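Local coordinates for protein OxyR (Porphyromonas gingivalis, PDB 3HO7) that probably binds DNA as a redox-sensitive transcriptional activator of the LysR family, and is represented here by its regulatory domain, at residues A[60-65]-A[195-200]; A[87-90]-A[95-98]; A[151-156]-A[171-176]. One frame throughout, in Å; residues are numbered along the deposited sequence.

Interaction 1 of 3, residues A[60-65]-A[195-200]; sequences EIDMAI and QDYSRR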
ATOM      1  N   GLU A  60      -5.776 -19.090  12.566  1.00 39.27           N
ATOM      2  CA  GLU A  60      -5.538 -18.884  11.140  1.00 39.17           C
ATOM      3  C   GLU A  60      -4.079 -18.518  10.886  1.00 37.91           C
ATOM      4  O   GLU A  60      -3.530 -18.805   9.821  1.00 37.89           O
ATOM      5  CB  GLU A  60      -6.454 -17.782  10.601  1.00 39.35           C
ATOM      6  CG  GLU A  60      -6.282 -17.496   9.114  1.00 39.76           C
ATOM      7  CD  GLU A  60      -7.167 -16.357   8.630  1.00 40.49           C
ATOM      8  OE1 GLU A  60      -8.007 -15.876   9.418  1.00 40.65           O
ATOM      9  OE2 GLU A  60      -7.022 -15.943   7.459  1.00 40.53           O
ATOM     10  N   ILE A  61      -3.458 -17.877  11.871  1.00 36.80           N
ATOM     11  CA  ILE A  61      -2.051 -17.501  11.781  1.00 35.67           C
ATOM     12  C   ILE A  61      -1.335 -17.792  13.096  1.00 35.35           C
ATOM     13  O   ILE A  61      -1.946 -17.760  14.165  1.00 35.68           O
ATOM     14  CB  ILE A  61      -1.880 -16.012  11.414  1.00 34.79           C
ATOM     15  CG1 ILE A  61      -2.320 -15.112  12.572  1.00 34.32           C
ATOM     16  CG2 ILE A  61      -2.655 -15.684  10.146  1.00 35.05           C
ATOM     17  CD1 ILE A  61      -2.146 -13.630  12.290  1.00 33.29           C
ATOM     18  N   ASP A  62      -0.041 -18.078  13.012  1.00 34.81           N
ATOM     19  CA  ASP A  62       0.744 -18.448  14.185  1.00 34.58           C
ATOM     20  C   ASP A  62       1.261 -17.231  14.944  1.00 33.64           C
ATOM     21  O   ASP A  62       1.300 -17.229  16.174  1.00 33.79           O
ATOM     22  CB  ASP A  62       1.919 -19.340  13.776  1.00 34.95           C
ATOM     23  CG  ASP A  62       1.471 -20.676  13.223  1.00 36.04           C
ATOM     24  OD1 ASP A  62       0.455 -21.215  13.713  1.00 36.98           O
ATOM     25  OD2 ASP A  62       2.136 -21.192  12.302  1.00 36.74           O
ATOM     26  N   MET A  63       1.664 -16.204  14.204  1.00 32.64           N
ATOM     27  CA  MET A  63       2.221 -14.998  14.800  1.00 31.77           C
ATOM     28  C   MET A  63       1.755 -13.776  14.028  1.00 31.04           C
ATOM     29  O   MET A  63       1.332 -13.880  12.876  1.00 31.04           O
ATOM     30  CB  MET A  63       3.751 -15.051  14.796  1.00 31.63           C
ATOM     31  CG  MET A  63       4.335 -16.348  15.324  1.00 32.06           C
ATOM     32  SD  MET A  63       6.132 -16.437  15.169  1.00 31.70           S
ATOM     33  CE  MET A  63       6.429 -18.059  15.874  1.00 32.46           C
ATOM     34  N   ALA A  64       1.841 -12.612  14.662  1.00 30.33           N
ATOM     35  CA  ALA A  64       1.481 -11.369  14.000  1.00 29.59           C
ATOM     36  C   ALA A  64       2.422 -10.237  14.386  1.00 28.97           C
ATOM     37  O   ALA A  64       2.698 -10.017  15.567  1.00 28.97           O
ATOM     38  CB  ALA A  64       0.039 -10.993  14.316  1.00 29.91           C
ATOM     39  N   ILE A  65       2.912  -9.526  13.378  1.00 28.43           N
ATOM     40  CA  ILE A  65       3.735  -8.346  13.583  1.00 28.02           C
ATOM     41  C   ILE A  65       2.829  -7.124  13.568  1.00 27.56           C
ATOM     42  O   ILE A  65       2.203  -6.817  12.554  1.00 27.45           O
ATOM     43  CB  ILE A  65       4.804  -8.217  12.486  1.00 27.90           C
ATOM     44  CG1 ILE A  65       5.586  -9.528  12.355  1.00 28.43           C
ATOM     45  CG2 ILE A  65       5.738  -7.054  12.783  1.00 27.71           C
ATOM     46  CD1 ILE A  65       6.536  -9.562  11.175  1.00 28.62           C
ATOM     47  N   GLN A 195      -1.513 -16.906  23.804  1.00 38.41           N
ATOM     48  CA  GLN A 195      -0.831 -17.226  25.051  1.00 39.43           C
ATOM     49  C   GLN A 195      -0.345 -18.669  25.060  1.00 40.20           C
ATOM     50  O   GLN A 195       0.750 -18.960  25.538  1.00 40.60           O
ATOM     51  CB  GLN A 195      -1.747 -16.980  26.249  1.00 40.29           C
ATOM     52  CG  GLN A 195      -2.141 -15.530  26.436  1.00 40.43           C
ATOM     53  CD  GLN A 195      -2.907 -15.300  27.721  1.00 41.56           C
ATOM     54  OE1 GLN A 195      -3.914 -14.594  27.736  1.00 41.85           O
ATOM     55  NE2 GLN A 195      -2.438 -15.902  28.808  1.00 42.81           N
ATOM     56  N   ASP A 196      -1.123 -19.581  24.501  1.00 40.86           N
ATOM     57  CA  ASP A 196      -0.793 -21.000  24.587  1.00 41.81           C
ATOM     58  C   ASP A 196       0.103 -21.502  23.454  1.00 41.49           C
ATOM     59  O   ASP A 196       0.269 -22.706  23.275  1.00 42.11           O
ATOM     60  CB  ASP A 196      -2.060 -21.856  24.708  1.00 42.77           C
ATOM     61  CG  ASP A 196      -3.158 -21.414  23.766  1.00 42.59           C
ATOM     62  OD1 ASP A 196      -2.865 -20.666  22.811  1.00 41.15           O
ATOM     63  OD2 ASP A 196      -4.318 -21.821  23.982  1.00 43.44           O
ATOM     64  N   TYR A 197       0.645 -20.575  22.673  1.00 40.55           N
ATOM     65  CA  TYR A 197       1.427 -20.930  21.496  1.00 40.28           C
ATOM     66  C   TYR A 197       2.550 -21.879  21.901  1.00 40.99           C
ATOM     67  O   TYR A 197       3.464 -21.497  22.633  1.00 41.04           O
ATOM     68  CB  TYR A 197       1.992 -19.677  20.831  1.00 39.21           C
ATOM     69  CG  TYR A 197       2.732 -19.953  19.546  1.00 38.97           C
ATOM     70  CD1 TYR A 197       2.088 -20.533  18.462  1.00 39.41           C
ATOM     71  CD2 TYR A 197       4.074 -19.622  19.411  1.00 38.94           C
ATOM     72  CE1 TYR A 197       2.763 -20.785  17.282  1.00 39.14           C
ATOM     73  CE2 TYR A 197       4.756 -19.869  18.235  1.00 38.55           C
ATOM     74  CZ  TYR A 197       4.095 -20.448  17.174  1.00 39.03           C
ATOM     75  OH  TYR A 197       4.772 -20.695  16.001  1.00 39.28           O
ATOM     76  N   SER A 198       2.473 -23.116  21.418  1.00 41.67           N
ATOM     77  CA  SER A 198       3.335 -24.194  21.899  1.00 42.56           C
ATOM     78  C   SER A 198       4.626 -24.378  21.100  1.00 42.24           C
ATOM     79  O   SER A 198       5.147 -25.490  21.004  1.00 43.02           O
ATOM     80  CB  SER A 198       2.551 -25.512  21.940  1.00 43.66           C
ATOM     81  OG  SER A 198       3.281 -26.527  22.607  1.00 45.00           O
ATOM     82  N   ARG A 199       5.139 -23.292  20.528  1.00 41.13           N
ATOM     83  CA  ARG A 199       6.427 -23.329  19.836  1.00 40.91           C
ATOM     84  C   ARG A 199       7.353 -22.249  20.391  1.00 40.45           C
ATOM     85  O   ARG A 199       7.810 -21.364  19.664  1.00 39.64           O
ATOM     86  CB  ARG A 199       6.247 -23.169  18.323  1.00 40.32           C
ATOM     87  CG  ARG A 199       5.444 -24.290  17.675  1.00 40.65           C
ATOM     88  CD  ARG A 199       5.387 -24.147  16.160  1.00 40.32           C
ATOM     89  NE  ARG A 199       4.369 -25.014  15.569  1.00 41.05           N
ATOM     90  CZ  ARG A 199       4.615 -26.202  15.026  1.00 42.45           C
ATOM     91  NH1 ARG A 199       5.851 -26.678  14.990  1.00 42.53           N
ATOM     92  NH2 ARG A 199       3.620 -26.917  14.517  1.00 43.04           N
ATOM     93  N   ARG A 200       7.624 -22.340  21.689  1.00 41.09           N
ATOM     94  CA  ARG A 200       8.421 -21.343  22.399  1.00 41.01           C
ATOM     95  C   ARG A 200       9.806 -21.128  21.795  1.00 40.69           C
ATOM     96  O   ARG A 200      10.329 -20.014  21.810  1.00 40.24           O
ATOM     97  CB  ARG A 200       8.549 -21.728  23.875  1.00 42.18           C
ATOM     98  CG  ARG A 200       7.453 -21.173  24.768  1.00 42.81           C
ATOM     99  CD  ARG A 200       7.106 -22.148  25.881  1.00 45.09           C
ATOM    100  NE  ARG A 200       6.822 -21.473  27.143  1.00 46.32           N
ATOM    101  CZ  ARG A 200       5.846 -20.588  27.318  1.00 46.09           C
ATOM    102  NH1 ARG A 200       5.061 -20.249  26.304  1.00 45.31           N
ATOM    103  NH2 ARG A 200       5.665 -20.030  28.508  1.00 47.02           N
TER
HETATM  104  O   HOH W   1       4.117 -22.400  13.893  1.00 31.04           O

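Interaction 2 of 3, residues A[87-90]-A[95-98]; sequences GYVS and LFEQ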
ATOM      1  N   GLY A  87       7.475  13.609   9.926  1.00 25.60           N
ATOM      2  CA  GLY A  87       6.675  14.428   9.037  1.00 25.39           C
ATOM      3  C   GLY A  87       7.134  14.264   7.603  1.00 25.16           C
ATOM      4  O   GLY A  87       8.331  14.248   7.313  1.00 25.54           O
ATOM      5  N   TYR A  88       6.173  14.120   6.702  1.00 24.86           N
ATOM      6  CA  TYR A  88       6.464  14.094   5.285  1.00 24.70           C
ATOM      7  C   TYR A  88       5.713  15.292   4.726  1.00 24.92           C
ATOM      8  O   TYR A  88       4.489  15.272   4.623  1.00 24.65           O
ATOM      9  CB  TYR A  88       5.974  12.778   4.676  1.00 24.54           C
ATOM     10  CG  TYR A  88       6.684  12.350   3.410  1.00 24.81           C
ATOM     11  CD1 TYR A  88       8.069  12.242   3.366  1.00 25.48           C
ATOM     12  CD2 TYR A  88       5.965  12.022   2.269  1.00 25.32           C
ATOM     13  CE1 TYR A  88       8.721  11.840   2.208  1.00 25.19           C
ATOM     14  CE2 TYR A  88       6.601  11.619   1.111  1.00 25.46           C
ATOM     15  CZ  TYR A  88       7.978  11.527   1.085  1.00 25.49           C
ATOM     16  OH  TYR A  88       8.603  11.123  -0.070  1.00 26.94           O
ATOM     17  N   VAL A  89       6.450  16.348   4.403  1.00 25.31           N
ATOM     18  CA  VAL A  89       5.853  17.648   4.111  1.00 26.05           C
ATOM     19  C   VAL A  89       6.054  18.047   2.653  1.00 26.58           C
ATOM     20  O   VAL A  89       7.181  18.104   2.176  1.00 26.97           O
ATOM     21  CB  VAL A  89       6.471  18.742   5.005  1.00 26.40           C
ATOM     22  CG1 VAL A  89       5.745  20.068   4.806  1.00 26.86           C
ATOM     23  CG2 VAL A  89       6.437  18.318   6.466  1.00 26.29           C
ATOM     24  N   SER A  90       4.963  18.341   1.952  1.00 27.04           N
ATOM     25  CA  SER A  90       5.059  18.732   0.551  1.00 27.88           C
ATOM     26  C   SER A  90       5.773  20.073   0.428  1.00 28.80           C
ATOM     27  O   SER A  90       5.754  20.882   1.354  1.00 29.16           O
ATOM     28  CB  SER A  90       3.677  18.825  -0.092  1.00 28.26           C
ATOM     29  OG  SER A  90       3.275  20.177  -0.219  1.00 29.33           O
ATOM     30  N   LEU A  95       4.898  24.911   6.161  1.00 32.27           N
ATOM     31  CA  LEU A  95       5.750  24.204   7.115  1.00 31.93           C
ATOM     32  C   LEU A  95       7.026  23.659   6.483  1.00 31.77           C
ATOM     33  O   LEU A  95       7.934  23.226   7.190  1.00 31.78           O
ATOM     34  CB  LEU A  95       4.983  23.069   7.797  1.00 31.29           C
ATOM     35  CG  LEU A  95       4.399  23.404   9.170  1.00 31.62           C
ATOM     36  CD1 LEU A  95       3.566  22.249   9.705  1.00 31.11           C
ATOM     37  CD2 LEU A  95       5.518  23.754  10.141  1.00 32.46           C
ATOM     38  N   PHE A  96       7.097  23.677   5.158  1.00 31.66           N
ATOM     39  CA  PHE A  96       8.282  23.162   4.480  1.00 31.57           C
ATOM     40  C   PHE A  96       9.512  24.004   4.812  1.00 32.66           C
ATOM     41  O   PHE A  96      10.628  23.492   4.860  1.00 32.63           O
ATOM     42  CB  PHE A  96       8.069  23.102   2.965  1.00 31.47           C
ATOM     43  CG  PHE A  96       9.156  22.367   2.230  1.00 31.01           C
ATOM     44  CD1 PHE A  96       9.131  20.986   2.128  1.00 30.20           C
ATOM     45  CD2 PHE A  96      10.202  23.057   1.639  1.00 31.48           C
ATOM     46  CE1 PHE A  96      10.128  20.307   1.456  1.00 30.44           C
ATOM     47  CE2 PHE A  96      11.199  22.386   0.961  1.00 31.82           C
ATOM     48  CZ  PHE A  96      11.161  21.004   0.871  1.00 30.67           C
ATOM     49  N   GLU A  97       9.304  25.296   5.051  1.00 33.61           N
ATOM     50  CA  GLU A  97      10.419  26.195   5.331  1.00 35.02           C
ATOM     51  C   GLU A  97      10.928  26.042   6.765  1.00 35.48           C
ATOM     52  O   GLU A  97      11.955  26.614   7.133  1.00 36.55           O
ATOM     53  CB  GLU A  97      10.036  27.651   5.041  1.00 35.90           C
ATOM     54  CG  GLU A  97       8.954  28.208   5.948  1.00 36.24           C
ATOM     55  CD  GLU A  97       8.737  29.697   5.750  1.00 37.79           C
ATOM     56  OE1 GLU A  97       8.588  30.136   4.587  1.00 38.07           O
ATOM     57  OE2 GLU A  97       8.714  30.432   6.760  1.00 38.37           O
ATOM     58  N   GLN A  98      10.211  25.261   7.567  1.00 34.96           N
ATOM     59  CA  GLN A  98      10.630  24.992   8.938  1.00 35.61           C
ATOM     60  C   GLN A  98      11.428  23.695   9.013  1.00 35.42           C
ATOM     61  O   GLN A  98      11.296  22.822   8.154  1.00 34.66           O
ATOM     62  CB  GLN A  98       9.426  24.931   9.881  1.00 35.16           C
ATOM     63  CG  GLN A  98       8.625  26.227   9.947  1.00 35.87           C
ATOM     64  CD  GLN A  98       9.458  27.416  10.388  1.00 37.76           C
ATOM     65  OE1 GLN A  98       9.032  28.568  10.269  1.00 38.59           O
ATOM     66  NE2 GLN A  98      10.654  27.145  10.897  1.00 38.78           N
TER

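Interaction 3 of 3, residues A[151-156]-A[171-176]; sequences LVESGQ and PSQKEL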
ATOM      1  N   LEU A 151       0.860  11.673  -2.702  1.00 23.70           N
ATOM      2  CA  LEU A 151       0.166  12.960  -2.661  1.00 24.29           C
ATOM      3  C   LEU A 151       1.119  14.059  -2.214  1.00 24.15           C
ATOM      4  O   LEU A 151       1.218  15.112  -2.847  1.00 24.80           O
ATOM      5  CB  LEU A 151      -1.045  12.895  -1.728  1.00 24.02           C
ATOM      6  CG  LEU A 151      -2.263  12.142  -2.263  1.00 24.53           C
ATOM      7  CD1 LEU A 151      -3.275  11.889  -1.151  1.00 24.33           C
ATOM      8  CD2 LEU A 151      -2.888  12.910  -3.410  1.00 26.43           C
ATOM      9  N   VAL A 152       1.829  13.805  -1.122  1.00 23.90           N
ATOM     10  CA  VAL A 152       2.771  14.777  -0.583  1.00 24.12           C
ATOM     11  C   VAL A 152       3.853  15.128  -1.601  1.00 24.78           C
ATOM     12  O   VAL A 152       4.183  16.297  -1.789  1.00 25.41           O
ATOM     13  CB  VAL A 152       3.421  14.270   0.718  1.00 23.28           C
ATOM     14  CG1 VAL A 152       4.481  15.249   1.199  1.00 24.07           C
ATOM     15  CG2 VAL A 152       2.360  14.051   1.785  1.00 22.87           C
ATOM     16  N   GLU A 153       4.394  14.112  -2.263  1.00 25.25           N
ATOM     17  CA  GLU A 153       5.450  14.323  -3.246  1.00 26.06           C
ATOM     18  C   GLU A 153       4.971  15.158  -4.434  1.00 27.09           C
ATOM     19  O   GLU A 153       5.773  15.750  -5.154  1.00 27.51           O
ATOM     20  CB  GLU A 153       6.014  12.979  -3.709  1.00 26.12           C
ATOM     21  CG  GLU A 153       6.651  12.178  -2.581  1.00 25.81           C
ATOM     22  CD  GLU A 153       6.838  10.717  -2.935  1.00 26.65           C
ATOM     23  OE1 GLU A 153       6.533  10.338  -4.087  1.00 28.05           O
ATOM     24  OE2 GLU A 153       7.281   9.949  -2.054  1.00 27.08           O
ATOM     25  N   SER A 154       3.655  15.181  -4.621  1.00 27.38           N
ATOM     26  CA  SER A 154       3.019  15.905  -5.712  1.00 28.49           C
ATOM     27  C   SER A 154       2.660  17.321  -5.283  1.00 28.68           C
ATOM     28  O   SER A 154       2.065  18.079  -6.046  1.00 29.66           O
ATOM     29  CB  SER A 154       1.773  15.165  -6.199  1.00 28.93           C
ATOM     30  OG  SER A 154       0.846  14.980  -5.147  1.00 28.93           O
ATOM     31  N   GLY A 155       3.029  17.671  -4.057  1.00 27.93           N
ATOM     32  CA  GLY A 155       2.750  18.992  -3.526  1.00 28.29           C
ATOM     33  C   GLY A 155       1.427  19.156  -2.807  1.00 28.17           C
ATOM     34  O   GLY A 155       1.046  20.271  -2.462  1.00 28.68           O
ATOM     35  N   GLN A 156       0.710  18.063  -2.578  1.00 27.74           N
ATOM     36  CA  GLN A 156      -0.541  18.186  -1.855  1.00 28.10           C
ATOM     37  C   GLN A 156      -0.442  17.637  -0.438  1.00 27.46           C
ATOM     38  O   GLN A 156      -0.367  16.432  -0.228  1.00 27.22           O
ATOM     39  CB  GLN A 156      -1.641  17.439  -2.613  1.00 28.56           C
ATOM     40  CG  GLN A 156      -1.617  17.663  -4.118  1.00 29.21           C
ATOM     41  CD  GLN A 156      -2.581  16.757  -4.864  1.00 30.00           C
ATOM     42  OE1 GLN A 156      -3.662  16.443  -4.373  1.00 30.15           O
ATOM     43  NE2 GLN A 156      -2.190  16.335  -6.059  1.00 29.69           N
ATOM     44  N   PRO A 171      16.914  10.760  -2.820  1.00 32.81           N
ATOM     45  CA  PRO A 171      17.398  12.070  -2.408  1.00 33.18           C
ATOM     46  C   PRO A 171      16.272  13.097  -2.379  1.00 32.55           C
ATOM     47  O   PRO A 171      16.163  13.868  -1.429  1.00 32.44           O
ATOM     48  CB  PRO A 171      18.401  12.423  -3.503  1.00 34.46           C
ATOM     49  CG  PRO A 171      18.933  11.110  -3.943  1.00 34.78           C
ATOM     50  CD  PRO A 171      17.801  10.128  -3.813  1.00 33.69           C
ATOM     51  N   SER A 172      15.440  13.097  -3.414  1.00 32.24           N
ATOM     52  CA  SER A 172      14.353  14.067  -3.521  1.00 31.93           C
ATOM     53  C   SER A 172      13.286  13.854  -2.452  1.00 30.70           C
ATOM     54  O   SER A 172      12.748  14.816  -1.896  1.00 30.83           O
ATOM     55  CB  SER A 172      13.719  14.006  -4.911  1.00 32.11           C
ATOM     56  OG  SER A 172      12.776  15.047  -5.079  1.00 32.73           O
ATOM     57  N   GLN A 173      12.975  12.592  -2.172  1.00 29.77           N
ATOM     58  CA  GLN A 173      11.993  12.253  -1.151  1.00 28.60           C
ATOM     59  C   GLN A 173      12.478  12.645   0.235  1.00 28.29           C
ATOM     60  O   GLN A 173      11.706  13.140   1.052  1.00 27.87           O
ATOM     61  CB  GLN A 173      11.702  10.754  -1.164  1.00 27.94           C
ATOM     62  CG  GLN A 173      10.936  10.258  -2.372  1.00 28.18           C
ATOM     63  CD  GLN A 173      10.757   8.753  -2.339  1.00 28.26           C
ATOM     64  OE1 GLN A 173      11.718   8.006  -2.154  1.00 28.74           O
ATOM     65  NE2 GLN A 173       9.521   8.300  -2.511  1.00 27.64           N
ATOM     66  N   LYS A 174      13.760  12.412   0.504  1.00 28.65           N
ATOM     67  CA  LYS A 174      14.314  12.697   1.821  1.00 28.69           C
ATOM     68  C   LYS A 174      14.170  14.173   2.186  1.00 28.69           C
ATOM     69  O   LYS A 174      14.016  14.518   3.356  1.00 28.61           O
ATOM     70  CB  LYS A 174      15.776  12.256   1.907  1.00 29.45           C
ATOM     71  CG  LYS A 174      15.961  10.753   2.082  1.00 29.75           C
ATOM     72  CD  LYS A 174      17.435  10.384   2.234  1.00 31.10           C
ATOM     73  CE  LYS A 174      17.615   8.885   2.433  1.00 31.07           C
ATOM     74  NZ  LYS A 174      19.053   8.494   2.510  1.00 33.17           N
ATOM     75  N   GLU A 175      14.207  15.035   1.175  1.00 29.10           N
ATOM     76  CA  GLU A 175      14.055  16.474   1.378  1.00 29.43           C
ATOM     77  C   GLU A 175      12.721  16.838   2.024  1.00 28.65           C
ATOM     78  O   GLU A 175      12.602  17.884   2.666  1.00 28.79           O
ATOM     79  CB  GLU A 175      14.192  17.216   0.046  1.00 30.03           C
ATOM     80  CG  GLU A 175      15.603  17.220  -0.520  1.00 31.07           C
ATOM     81  CD  GLU A 175      15.659  17.783  -1.923  1.00 32.01           C
ATOM     82  OE1 GLU A 175      14.633  17.716  -2.635  1.00 32.25           O
ATOM     83  OE2 GLU A 175      16.729  18.289  -2.319  1.00 32.74           O
ATOM     84  N   LEU A 176      11.720  15.984   1.843  1.00 27.73           N
ATOM     85  CA  LEU A 176      10.385  16.265   2.362  1.00 27.22           C
ATOM     86  C   LEU A 176      10.274  15.884   3.830  1.00 26.85           C
ATOM     87  O   LEU A 176       9.314  16.251   4.500  1.00 26.71           O
ATOM     88  CB  LEU A 176       9.319  15.524   1.550  1.00 26.71           C
ATOM     89  CG  LEU A 176       9.409  15.643   0.030  1.00 27.01           C
ATOM     90  CD1 LEU A 176       8.199  14.981  -0.622  1.00 26.52           C
ATOM     91  CD2 LEU A 176       9.525  17.102  -0.394  1.00 27.88           C
TER

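Interaction 1 of 3, residues A[60-65]-A[195-200]
Met63 and Asp62 meet Tyr197 where a strand of one lobe of the LysR regulatory domain, an alpha/beta fold of the periplasmic-binding-protein type, faces the loop between strand 184-194 and helix 200-211. The apolar part is small. The extended Met63 side chain crosses the tyrosine at about a right angle, and its terminal methyl CE lies 3.4 Å from Tyr197 CE2. On the Asp62 side, CB packs 3.9 Å from Tyr197 CE1. Leu202 and Leu206 of helix 200-211 also pack on Met63, so the methionine links strand and helix. The same methyl makes a close approach to oxygen, Met63 CE standing 3.1 Å from Tyr197 OH.

Two backbone atoms flank the aromatic ring. Asp62 O lies over the rim of one face and Arg199 N, at the N-cap of the helix, over the rim of the other. With CG anti to the backbone N (chi1 -176°), Tyr197 sends its ring out toward 60-65.

Polar contact is indirect. A water in the plane of the ring, at its edge, is hydrogen-bonded to Tyr197 OH at 2.8 Å and donates a weak hydrogen bond, also 2.8 Å long, to Asp62 OD2, the same oxygen that accepts from the backbone N of Asn14.

Interaction 2 of 3, residues A[87-90]-A[95-98]
The long strand 75-89 ends in a tight return of the chain, and Val89 at that end packs against Leu95 and Phe96 of the short 3-10 turn that follows. No hydrogen bond crosses between 87-90 and 95-98; the 3-10 turn rests on the strand end through side chains and carbonyl oxygens. Within the turn, Gln98 N donates to Leu95 O.

The apolar half is carried by one methyl. Val89 CG1, anti to the backbone N (chi1 -174°), rests against the peptide link between the two turn residues, 3.9 Å from Phe96 N and 4.2 Å from Leu95 C. Phe96 CB is 4.2 Å and Leu95 CB 4.3 Å from Val89 CG1. The branch therefore sits against backbone and side-chain roots, while the phenyl ring turns its CD1 side to the carbonyl oxygens of the strand end.

There the ring meets oxygen. Val89 O approaches its edge near the ring plane, 3.5 Å from Phe96 CD1, whereas Ser90 O comes in obliquely, also 3.5 Å from Phe96 CD1. The serine contributes only its backbone here, for its CB points away and its OG is bonded to Glu93 and to Cys92 N. Arg178, from the neighbouring strand 177-178, also holds the turn: it makes a cation-pi contact with Phe96 and donates to Phe96 O and Gln98 O.

Val89 O is buried by this contact and has no hydrogen-bond partner in the model. The slightly positive C-H edge of the phenyl ring probably compensates it in part, and the arginine's charge at the ring may strengthen that effect.

Interaction 3 of 3, residues A[151-156]-A[171-176]
Glu153 OE2 is gripped by three groups, and the one across this contact is Gln173, whose NE2 donates to it at 2.8 Å with an N-H...O angle of 152°. The amide comes from above the carboxylate plane, 43° out of it, and its own plane is turned 64° from that of the acid. Arg150, three residues earlier on the same helix, forms a salt bridge to the same oxygen, and the hydroxyl of Tyr88 adds a hydrogen bond. Such company would probably keep the carboxylate ionised. The amide is fixed at its other end too, because Gln173 OE1 accepts from Ser170 N; with both heteroatoms engaged, its rotation is set.

Beside the polar bridge lies an apolar one. Leu176 points its CD1 at the helix, 3.8 Å from Glu153 CG and 4.1 Å from Val152 CG1. The leucine lies across the glutamate chain and runs antiparallel to the valine side chain. Glu153 CG stands anti to the carbonyl carbon, and from there the chain runs extended, so its methylene meets the leucine while its carboxylate goes on to the glutamine.

In the fold, this joins the C-terminal end of helix 145-153 to the short helix 171-174, with strand 158-162 between them in the chain. The longer helix ends in a Schellman motif: Gly155, at positive phi, donates from its N to Val152 O at 2.9 Å, and Gln156 N reaches back to Leu151 O at 3.0 Å. Ser154 N binds that same Leu151 oxygen from the opposite face of its plane. Just past the motif, Gln156 NE2 donates to Pro27 O of the second subunit, and Leu151 packs on the same proline.

How the interactions relate
Interactions 2 and 3 form one neighbourhood, their centres 9 Å apart, joined by strand 75-89. Val89 N lies 2.9 Å from Leu176 O, and Ser90 CB packs 3.1 Å from Val152 O, so the strand end described in interaction 2 is tied to both segments of interaction 3. Interaction 1 stands on the other side of the chain's centre, its centre about 41 Å from that of interaction 2 and 39 Å from that of interaction 3. The connection is through the sheet: strand 184-194 pairs with both 63-66 and 75-89. The Cys119-Cys128 disulfide falls, along the chain, between interactions 2 and 3.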